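Local coordinates for Poly(A) ribonuclease POP2 (Saccharomyces cerevisiae, PDB 1UOC), which degrades RNA from its 3' end with a preference for poly(A), as a probably catalytic subunit of the CCR4-NOT mRNA deadenylase complex, at residues Ser124-Phe128 with Glu129-Asn133; Tyr161-Ala164 with Tyr165-Phe169; Asn271-Asp274 with Phe275-Gln279. One frame throughout, in Å; residues are numbered along the deposited sequence.

Contact 1: Ser124-Phe128 with Glu129-Asn133; sequences SGINF and EKHEN
Three groups converge on the carbonyl O of Asn127, and no single one of them holds it firmly. Lys130 N donates to Asn127 O over 3.2 Å and His131 N over 3.4 Å, both weak bonds, while His131 CD2 brings the edge of its imidazole to 3.2 Å from Asn127 O, with the oxygen in the ring plane. At another corner His131 ND1 is bonded to Phe104 O, which should help fix the turn of the ring. Ile126 CG2 touches two rings: it meets His131 obliquely, 4.0 Å from His131 CD2, and lies over one face of Phe128, 3.9 Å above that ring and offset toward its rim. The aliphatic chain of Lys130 crosses the Asn127 side chain at about a right angle, with Lys130 CG 3.7 Å from Asn127 CG. One residue on, the bonding becomes regular, since Glu132 N donates to Phe128 O over 3.0 Å. Phe128 itself turns back onto Leu118 and Leu121 of helix 115-123, and its ring also meets that of Phe106. With Asn127 at the N-cap position, this is the first turn of an alpha helix entered from a short interhelical loop.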
ATOM      1  N   SER A 124      16.232   4.467   8.197  1.00 73.44           N
ATOM      2  CA  SER A 124      15.043   3.663   7.908  1.00 72.41           C
ATOM      3  C   SER A 124      15.352   2.197   7.578  1.00 71.42           C
ATOM      4  O   SER A 124      14.459   1.439   7.197  1.00 71.34           O
ATOM      5  CB  SER A 124      14.266   4.295   6.746  1.00 72.92           C
ATOM      6  OG  SER A 124      13.176   3.479   6.343  1.00 75.82           O
ATOM      7  N   GLY A 125      16.614   1.803   7.726  1.00 70.14           N
ATOM      8  CA  GLY A 125      17.003   0.436   7.433  1.00 67.67           C
ATOM      9  C   GLY A 125      17.089   0.150   5.943  1.00 65.10           C
ATOM     10  O   GLY A 125      16.374  -0.704   5.422  1.00 66.03           O
ATOM     11  N   ILE A 126      17.963   0.874   5.252  1.00 61.91           N
ATOM     12  CA  ILE A 126      18.147   0.684   3.819  1.00 58.17           C
ATOM     13  C   ILE A 126      19.628   0.477   3.529  1.00 56.61           C
ATOM     14  O   ILE A 126      20.439   1.376   3.754  1.00 55.90           O
ATOM     15  CB  ILE A 126      17.669   1.918   3.000  1.00 57.61           C
ATOM     16  CG1 ILE A 126      16.183   2.184   3.245  1.00 58.04           C
ATOM     17  CG2 ILE A 126      17.911   1.685   1.520  1.00 55.61           C
ATOM     18  CD1 ILE A 126      15.278   1.061   2.823  1.00 60.21           C
ATOM     19  N   ASN A 127      19.984  -0.714   3.061  1.00 53.87           N
ATOM     20  CA  ASN A 127      21.368  -0.992   2.705  1.00 52.36           C
ATOM     21  C   ASN A 127      21.416  -0.842   1.191  1.00 50.77           C
ATOM     22  O   ASN A 127      20.898  -1.683   0.453  1.00 49.75           O
ATOM     23  CB  ASN A 127      21.775  -2.407   3.123  1.00 51.93           C
ATOM     24  CG  ASN A 127      23.223  -2.726   2.771  1.00 53.27           C
ATOM     25  OD1 ASN A 127      23.896  -3.458   3.490  1.00 53.94           O
ATOM     26  ND2 ASN A 127      23.702  -2.185   1.654  1.00 53.26           N
ATOM     27  N   PHE A 128      22.026   0.244   0.737  1.00 49.81           N
ATOM     28  CA  PHE A 128      22.112   0.530  -0.688  1.00 49.07           C
ATOM     29  C   PHE A 128      22.893  -0.511  -1.473  1.00 48.01           C
ATOM     30  O   PHE A 128      22.609  -0.742  -2.648  1.00 49.93           O
ATOM     31  CB  PHE A 128      22.723   1.921  -0.912  1.00 48.49           C
ATOM     32  CG  PHE A 128      21.855   3.051  -0.434  1.00 45.59           C
ATOM     33  CD1 PHE A 128      20.626   3.301  -1.029  1.00 45.65           C
ATOM     34  CD2 PHE A 128      22.265   3.862   0.620  1.00 46.52           C
ATOM     35  CE1 PHE A 128      19.814   4.346  -0.581  1.00 44.90           C
ATOM     36  CE2 PHE A 128      21.462   4.908   1.073  1.00 44.23           C
ATOM     37  CZ  PHE A 128      20.237   5.147   0.472  1.00 43.60           C
ATOM     38  N   GLU A 129      23.867  -1.150  -0.837  1.00 47.46           N
ATOM     39  CA  GLU A 129      24.663  -2.140  -1.548  1.00 48.02           C
ATOM     40  C   GLU A 129      23.851  -3.382  -1.913  1.00 46.31           C
ATOM     41  O   GLU A 129      24.089  -4.017  -2.938  1.00 45.77           O
ATOM     42  CB  GLU A 129      25.886  -2.541  -0.728  1.00 50.18           C
ATOM     43  CG  GLU A 129      26.894  -3.319  -1.556  1.00 55.87           C
ATOM     44  CD  GLU A 129      28.233  -3.481  -0.876  1.00 57.93           C
ATOM     45  OE1 GLU A 129      29.242  -3.584  -1.604  1.00 59.36           O
ATOM     46  OE2 GLU A 129      28.279  -3.516   0.376  1.00 60.17           O
ATOM     47  N   LYS A 130      22.897  -3.731  -1.061  1.00 45.03           N
ATOM     48  CA  LYS A 130      22.044  -4.879  -1.321  1.00 43.76           C
ATOM     49  C   LYS A 130      21.109  -4.555  -2.484  1.00 42.38           C
ATOM     50  O   LYS A 130      20.779  -5.424  -3.286  1.00 41.97           O
ATOM     51  CB  LYS A 130      21.220  -5.219  -0.075  1.00 45.17           C
ATOM     52  CG  LYS A 130      22.026  -5.751   1.097  1.00 43.27           C
ATOM     53  CD  LYS A 130      21.085  -6.137   2.223  1.00 44.44           C
ATOM     54  CE  LYS A 130      21.816  -6.829   3.365  1.00 44.24           C
ATOM     55  NZ  LYS A 130      20.908  -7.018   4.538  1.00 46.17           N
ATOM     56  N   HIS A 131      20.692  -3.294  -2.574  1.00 40.57           N
ATOM     57  CA  HIS A 131      19.783  -2.858  -3.630  1.00 40.99           C
ATOM     58  C   HIS A 131      20.463  -2.835  -4.984  1.00 42.96           C
ATOM     59  O   HIS A 131      19.857  -3.148  -6.012  1.00 40.69           O
ATOM     60  CB  HIS A 131      19.219  -1.477  -3.297  1.00 37.90           C
ATOM     61  CG  HIS A 131      18.089  -1.514  -2.315  1.00 36.69           C
ATOM     62  ND1 HIS A 131      16.776  -1.690  -2.700  1.00 33.87           N
ATOM     63  CD2 HIS A 131      18.076  -1.450  -0.962  1.00 36.77           C
ATOM     64  CE1 HIS A 131      16.007  -1.736  -1.628  1.00 35.70           C
ATOM     65  NE2 HIS A 131      16.771  -1.594  -0.559  1.00 36.91           N
ATOM     66  N   GLU A 132      21.736  -2.461  -4.969  1.00 45.61           N
ATOM     67  CA  GLU A 132      22.537  -2.392  -6.176  1.00 48.30           C
ATOM     68  C   GLU A 132      22.820  -3.780  -6.747  1.00 46.40           C
ATOM     69  O   GLU A 132      22.749  -3.984  -7.954  1.00 46.91           O
ATOM     70  CB  GLU A 132      23.864  -1.674  -5.881  1.00 51.38           C
ATOM     71  CG  GLU A 132      24.964  -1.961  -6.899  1.00 55.37           C
ATOM     72  CD  GLU A 132      26.307  -1.349  -6.523  1.00 57.97           C
ATOM     73  OE1 GLU A 132      26.723  -1.476  -5.351  1.00 58.39           O
ATOM     74  OE2 GLU A 132      26.955  -0.754  -7.413  1.00 61.52           O
ATOM     75  N   ASN A 133      23.126  -4.737  -5.884  1.00 45.87           N
ATOM     76  CA  ASN A 133      23.461  -6.072  -6.365  1.00 47.02           C
ATOM     77  C   ASN A 133      22.362  -7.124  -6.345  1.00 46.47           C
ATOM     78  O   ASN A 133      22.474  -8.135  -7.035  1.00 47.29           O
ATOM     79  CB  ASN A 133      24.671  -6.616  -5.599  1.00 48.47           C
ATOM     80  CG  ASN A 133      25.871  -5.701  -5.684  1.00 50.18           C
ATOM     81  OD1 ASN A 133      26.214  -5.197  -6.758  1.00 51.28           O
ATOM     82  ND2 ASN A 133      26.530  -5.489  -4.550  1.00 52.41           N
TER

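Contact 2: Tyr161-Ala164 with Tyr165-Phe169; sequences YHAA and YDLGF
Ala163 and Leu167 press together along the start of the helix, Ala163 CB sitting 3.5 Å from Leu167 CD2, closer than ordinary van der Waals contact. Leu167 reaches it with CG anti to its carbonyl carbon (chi1 -82°), which swings the branch back alongside the backbone N and toward the loop; Leu167 also touches a bound xenon. Ala164 turns its methyl to a different neighbour: Ala164 CB approaches Tyr165 CD1 at 4.2 Å, a looser contact, and the Tyr165 ring lies obliquely to the Ala164 backbone before running on to Thr68, Met69 and Asn72 of helix 61-73. Asp166 takes a third direction. Its carboxylate returns toward Tyr161, and the two are joined through a water that accepts from Tyr161 N at 2.7 Å and lies 2.5 Å from Asp166 OD2, to which it probably donates, while Asp166 OD1 is bonded to Thr45 OG1. If so, both carboxylate oxygens are engaged, which should limit rotation of the group. This is the passage from strand 157-160 into helix 165-174 of the DEDD nuclease domain, and Asp166 is predicted to bind the catalytic divalent metal together with Ser44, Glu46 and Gln250. The Tyr161 ring points the other way, onto helix 200-207, and its hydroxyl is bonded to Tyr227 O. Where the backbone bends into the helix, Gly168 N donates to Ala164 O over 2.8 Å. A bond from Asp166 N to Ala163 O is doubtful, because that oxygen lies too close to Tyr165 N in the model.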
ATOM      1  N   TYR A 161      -3.326   3.810   1.763  1.00 33.75           N
ATOM      2  CA  TYR A 161      -3.307   4.941   2.685  1.00 39.50           C
ATOM      3  C   TYR A 161      -2.711   6.047   1.835  1.00 43.29           C
ATOM      4  O   TYR A 161      -1.589   5.915   1.357  1.00 46.92           O
ATOM      5  CB  TYR A 161      -2.399   4.656   3.885  1.00 39.47           C
ATOM      6  CG  TYR A 161      -2.908   5.267   5.170  1.00 37.95           C
ATOM      7  CD1 TYR A 161      -3.897   4.627   5.916  1.00 38.55           C
ATOM      8  CD2 TYR A 161      -2.462   6.522   5.599  1.00 37.22           C
ATOM      9  CE1 TYR A 161      -4.439   5.219   7.058  1.00 38.50           C
ATOM     10  CE2 TYR A 161      -2.994   7.125   6.729  1.00 36.05           C
ATOM     11  CZ  TYR A 161      -3.986   6.471   7.453  1.00 39.77           C
ATOM     12  OH  TYR A 161      -4.547   7.075   8.559  1.00 40.03           O
ATOM     13  N   HIS A 162      -3.448   7.132   1.637  1.00 49.00           N
ATOM     14  CA  HIS A 162      -2.964   8.207   0.775  1.00 54.26           C
ATOM     15  C   HIS A 162      -2.670   7.535  -0.567  1.00 56.94           C
ATOM     16  O   HIS A 162      -1.533   7.529  -1.043  1.00 57.60           O
ATOM     17  CB  HIS A 162      -1.688   8.830   1.344  1.00 57.24           C
ATOM     18  CG  HIS A 162      -1.930   9.794   2.464  1.00 59.73           C
ATOM     19  ND1 HIS A 162      -0.926  10.217   3.309  1.00 61.42           N
ATOM     20  CD2 HIS A 162      -3.052  10.443   2.857  1.00 61.98           C
ATOM     21  CE1 HIS A 162      -1.420  11.087   4.175  1.00 62.88           C
ATOM     22  NE2 HIS A 162      -2.707  11.242   3.922  1.00 62.58           N
ATOM     23  N   ALA A 163      -3.716   6.949  -1.147  1.00 59.08           N
ATOM     24  CA  ALA A 163      -3.636   6.244  -2.416  1.00 61.11           C
ATOM     25  C   ALA A 163      -2.897   7.059  -3.462  1.00 62.66           C
ATOM     26  O   ALA A 163      -1.691   6.902  -3.636  1.00 64.07           O
ATOM     27  CB  ALA A 163      -5.040   5.916  -2.908  1.00 60.11           C
ATOM     28  N   ALA A 164      -3.645   7.914  -4.156  1.00 63.37           N
ATOM     29  CA  ALA A 164      -3.124   8.790  -5.204  1.00 63.14           C
ATOM     30  C   ALA A 164      -1.720   8.459  -5.707  1.00 62.86           C
ATOM     31  O   ALA A 164      -1.546   8.056  -6.858  1.00 61.76           O
ATOM     32  CB  ALA A 164      -3.176  10.233  -4.731  1.00 62.82           C
ATOM     33  N   TYR A 165      -0.721   8.635  -4.848  1.00 63.05           N
ATOM     34  CA  TYR A 165       0.659   8.366  -5.234  1.00 63.69           C
ATOM     35  C   TYR A 165       1.034   6.898  -5.398  1.00 62.84           C
ATOM     36  O   TYR A 165       1.806   6.553  -6.291  1.00 62.45           O
ATOM     37  CB  TYR A 165       1.616   9.039  -4.249  1.00 66.51           C
ATOM     38  CG  TYR A 165       1.862  10.489  -4.583  1.00 70.05           C
ATOM     39  CD1 TYR A 165       0.827  11.425  -4.531  1.00 70.59           C
ATOM     40  CD2 TYR A 165       3.119  10.921  -5.008  1.00 71.23           C
ATOM     41  CE1 TYR A 165       1.038  12.754  -4.903  1.00 72.43           C
ATOM     42  CE2 TYR A 165       3.342  12.245  -5.378  1.00 73.47           C
ATOM     43  CZ  TYR A 165       2.298  13.153  -5.327  1.00 73.33           C
ATOM     44  OH  TYR A 165       2.511  14.456  -5.716  1.00 75.78           O
ATOM     45  N   ASP A 166       0.499   6.030  -4.547  1.00 62.24           N
ATOM     46  CA  ASP A 166       0.824   4.613  -4.652  1.00 61.97           C
ATOM     47  C   ASP A 166       0.215   4.048  -5.925  1.00 61.31           C
ATOM     48  O   ASP A 166       0.896   3.378  -6.702  1.00 61.48           O
ATOM     49  CB  ASP A 166       0.319   3.843  -3.427  1.00 60.99           C
ATOM     50  CG  ASP A 166       1.054   4.233  -2.153  1.00 60.00           C
ATOM     51  OD1 ASP A 166       2.083   4.926  -2.247  1.00 59.09           O
ATOM     52  OD2 ASP A 166       0.613   3.841  -1.057  1.00 61.11           O
ATOM     53  N   LEU A 167      -1.067   4.339  -6.131  1.00 60.84           N
ATOM     54  CA  LEU A 167      -1.799   3.896  -7.314  1.00 59.83           C
ATOM     55  C   LEU A 167      -1.222   4.567  -8.555  1.00 59.38           C
ATOM     56  O   LEU A 167      -1.062   3.936  -9.599  1.00 59.07           O
ATOM     57  CB  LEU A 167      -3.277   4.244  -7.164  1.00 59.30           C
ATOM     58  CG  LEU A 167      -4.112   3.262  -6.336  1.00 59.73           C
ATOM     59  CD1 LEU A 167      -3.273   2.632  -5.238  1.00 59.78           C
ATOM     60  CD2 LEU A 167      -5.323   3.984  -5.767  1.00 60.38           C
ATOM     61  N   GLY A 168      -0.912   5.852  -8.434  1.00 59.01           N
ATOM     62  CA  GLY A 168      -0.326   6.564  -9.554  1.00 59.35           C
ATOM     63  C   GLY A 168       0.854   5.748 -10.031  1.00 58.90           C
ATOM     64  O   GLY A 168       0.933   5.380 -11.203  1.00 59.04           O
ATOM     65  N   PHE A 169       1.767   5.453  -9.107  1.00 58.88           N
ATOM     66  CA  PHE A 169       2.950   4.651  -9.397  1.00 58.50           C
ATOM     67  C   PHE A 169       2.579   3.273  -9.965  1.00 57.35           C
ATOM     68  O   PHE A 169       3.016   2.916 -11.058  1.00 56.24           O
ATOM     69  CB  PHE A 169       3.788   4.488  -8.124  1.00 60.31           C
ATOM     70  CG  PHE A 169       4.607   3.221  -8.087  1.00 61.56           C
ATOM     71  CD1 PHE A 169       5.570   2.964  -9.064  1.00 62.47           C
ATOM     72  CD2 PHE A 169       4.388   2.272  -7.093  1.00 57.96           C
ATOM     73  CE1 PHE A 169       6.301   1.772  -9.048  1.00 63.53           C
ATOM     74  CE2 PHE A 169       5.104   1.091  -7.064  1.00 60.09           C
ATOM     75  CZ  PHE A 169       6.066   0.832  -8.044  1.00 62.90           C
TER
HETATM   76  O   HOH W   1      -1.110   2.820   0.484  1.00 42.65           O

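Contact 3: Asn271-Asp274 with Phe275-Gln279; sequences NGTD and FAKYQ
Phe275 comes straight after Asp274 and tucks its CB 4.0 Å from Asp274 OD2, while its ring packs on Val203 and Ile207. Next comes Ala276, whose backbone carries the shortest bond here: Ala276 N donates to Asp274 OD2 over 2.6 Å at a nearly straight 164°. The carboxylate is met on its anti side, somewhat out of its plane, and the Ala276 methyl lies against the same oxygen. Asp274 reaches this point because its CG stands anti to its own N (chi1 -174°), which brings OD2 forward to the amide of Ala276; the bond from side chain to the second amide is an Asx turn. With an alanine in place of Asp274, the Ala276 amide would probably lose its acceptor and the start of the 3-10 turn be less firmly set. Lys277 N donates to Asp274 O over 3.1 Å. The Lys277 side chain runs fully extended and crosses that of Thr273 at a slant, with Lys277 CD only 3.4 Å from Thr273 CG2, a tight fit. Thr273 in turn is tied weakly to Asn271 OD1 through both its N and its hydroxyl. The turn winds on as Tyr278 N donates to Phe275 O over 2.7 Å and Gln279 N to Ala276 O over 2.8 Å. Phe275 and Tyr278 both rest on helix 200-207 and meet the ring of Phe269, while Ala276 touches Tyr198 and Gln279 OE1 accepts from Phe197 N, both on strand 197-199 at one margin of the sheet.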
ATOM      1  N   ASN A 271     -22.619   7.104  11.506  1.00 66.64           N
ATOM      2  CA  ASN A 271     -24.018   7.416  11.230  1.00 66.30           C
ATOM      3  C   ASN A 271     -24.792   6.282  10.564  1.00 66.20           C
ATOM      4  O   ASN A 271     -25.853   6.511   9.981  1.00 66.13           O
ATOM      5  CB  ASN A 271     -24.113   8.679  10.370  1.00 67.86           C
ATOM      6  CG  ASN A 271     -23.864   8.411   8.897  1.00 69.08           C
ATOM      7  OD1 ASN A 271     -22.905   7.730   8.526  1.00 70.16           O
ATOM      8  ND2 ASN A 271     -24.725   8.957   8.047  1.00 67.69           N
ATOM      9  N   GLY A 272     -24.263   5.063  10.651  1.00 65.50           N
ATOM     10  CA  GLY A 272     -24.942   3.923  10.055  1.00 63.89           C
ATOM     11  C   GLY A 272     -24.555   3.603   8.620  1.00 63.05           C
ATOM     12  O   GLY A 272     -24.709   2.461   8.178  1.00 63.50           O
ATOM     13  N   THR A 273     -24.070   4.605   7.887  1.00 61.32           N
ATOM     14  CA  THR A 273     -23.655   4.414   6.497  1.00 59.19           C
ATOM     15  C   THR A 273     -22.594   3.314   6.395  1.00 56.96           C
ATOM     16  O   THR A 273     -21.786   3.134   7.301  1.00 56.35           O
ATOM     17  CB  THR A 273     -23.076   5.725   5.907  1.00 59.55           C
ATOM     18  OG1 THR A 273     -24.126   6.685   5.752  1.00 58.92           O
ATOM     19  CG2 THR A 273     -22.428   5.468   4.554  1.00 59.55           C
ATOM     20  N   ASP A 274     -22.614   2.582   5.289  1.00 55.67           N
ATOM     21  CA  ASP A 274     -21.660   1.503   5.045  1.00 53.93           C
ATOM     22  C   ASP A 274     -20.357   2.053   4.452  1.00 52.53           C
ATOM     23  O   ASP A 274     -20.378   3.004   3.668  1.00 51.29           O
ATOM     24  CB  ASP A 274     -22.289   0.487   4.087  1.00 54.48           C
ATOM     25  CG  ASP A 274     -21.432  -0.754   3.887  1.00 56.28           C
ATOM     26  OD1 ASP A 274     -21.988  -1.867   3.987  1.00 56.21           O
ATOM     27  OD2 ASP A 274     -20.216  -0.632   3.616  1.00 56.72           O
ATOM     28  N   PHE A 275     -19.229   1.459   4.842  1.00 51.09           N
ATOM     29  CA  PHE A 275     -17.909   1.868   4.342  1.00 48.46           C
ATOM     30  C   PHE A 275     -17.867   1.830   2.815  1.00 45.44           C
ATOM     31  O   PHE A 275     -17.233   2.673   2.181  1.00 41.11           O
ATOM     32  CB  PHE A 275     -16.806   0.930   4.863  1.00 49.68           C
ATOM     33  CG  PHE A 275     -16.343   1.219   6.271  1.00 51.47           C
ATOM     34  CD1 PHE A 275     -15.388   0.396   6.871  1.00 51.25           C
ATOM     35  CD2 PHE A 275     -16.845   2.295   6.995  1.00 50.75           C
ATOM     36  CE1 PHE A 275     -14.944   0.641   8.167  1.00 50.15           C
ATOM     37  CE2 PHE A 275     -16.406   2.546   8.295  1.00 50.62           C
ATOM     38  CZ  PHE A 275     -15.453   1.713   8.878  1.00 51.22           C
ATOM     39  N   ALA A 276     -18.538   0.833   2.245  1.00 42.16           N
ATOM     40  CA  ALA A 276     -18.578   0.640   0.805  1.00 43.00           C
ATOM     41  C   ALA A 276     -18.862   1.923   0.050  1.00 43.30           C
ATOM     42  O   ALA A 276     -18.428   2.084  -1.090  1.00 44.05           O
ATOM     43  CB  ALA A 276     -19.616  -0.410   0.451  1.00 41.03           C
ATOM     44  N   LYS A 277     -19.586   2.834   0.684  1.00 43.38           N
ATOM     45  CA  LYS A 277     -19.923   4.108   0.061  1.00 45.96           C
ATOM     46  C   LYS A 277     -18.655   4.800  -0.437  1.00 45.14           C
ATOM     47  O   LYS A 277     -18.694   5.587  -1.378  1.00 46.06           O
ATOM     48  CB  LYS A 277     -20.642   5.002   1.071  1.00 48.31           C
ATOM     49  CG  LYS A 277     -21.089   6.359   0.542  1.00 52.19           C
ATOM     50  CD  LYS A 277     -21.599   7.218   1.701  1.00 56.06           C
ATOM     51  CE  LYS A 277     -21.987   8.625   1.260  1.00 59.29           C
ATOM     52  NZ  LYS A 277     -22.198   9.532   2.432  1.00 60.29           N
ATOM     53  N   TYR A 278     -17.528   4.503   0.195  1.00 44.23           N
ATOM     54  CA  TYR A 278     -16.270   5.109  -0.213  1.00 43.88           C
ATOM     55  C   TYR A 278     -15.339   4.186  -0.993  1.00 41.29           C
ATOM     56  O   TYR A 278     -14.168   4.497  -1.196  1.00 41.88           O
ATOM     57  CB  TYR A 278     -15.542   5.682   0.998  1.00 47.02           C
ATOM     58  CG  TYR A 278     -16.118   6.995   1.449  1.00 47.90           C
ATOM     59  CD1 TYR A 278     -17.295   7.047   2.191  1.00 48.94           C
ATOM     60  CD2 TYR A 278     -15.511   8.189   1.088  1.00 49.49           C
ATOM     61  CE1 TYR A 278     -17.855   8.271   2.558  1.00 51.40           C
ATOM     62  CE2 TYR A 278     -16.053   9.414   1.449  1.00 52.32           C
ATOM     63  CZ  TYR A 278     -17.225   9.452   2.181  1.00 51.98           C
ATOM     64  OH  TYR A 278     -17.761  10.673   2.521  1.00 54.47           O
ATOM     65  N   GLN A 279     -15.858   3.053  -1.432  1.00 38.20           N
ATOM     66  CA  GLN A 279     -15.061   2.137  -2.236  1.00 38.66           C
ATOM     67  C   GLN A 279     -14.635   2.920  -3.471  1.00 36.73           C
ATOM     68  O   GLN A 279     -15.394   3.746  -3.975  1.00 36.18           O
ATOM     69  CB  GLN A 279     -15.907   0.920  -2.656  1.00 38.80           C
ATOM     70  CG  GLN A 279     -15.158  -0.159  -3.414  1.00 37.73           C
ATOM     71  CD  GLN A 279     -14.814   0.252  -4.830  1.00 38.08           C
ATOM     72  OE1 GLN A 279     -13.652   0.182  -5.250  1.00 37.26           O
ATOM     73  NE2 GLN A 279     -15.823   0.683  -5.584  1.00 37.79           N
TER

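Along the chain the three contacts follow in series, none nested in or crossing another. Contact 1 closes the short loop between helices 115-123 and 128-134 and, through Ile126 and His131, packs against strand 77-86. Contact 2 closes the turn from strand 157-160 into helix 165-174, near the middle of the RNase D domain. Contact 3 winds up the loop beyond helix 247-264 against helix 200-207 and strand 197-199. Contacts 1 and 3 lie on opposite sides of the chain's centre, their centres about 41 Å apart. Contacts 2 and 3 approach to about 9 Å between nearest atoms, and both pack on helix 200-207.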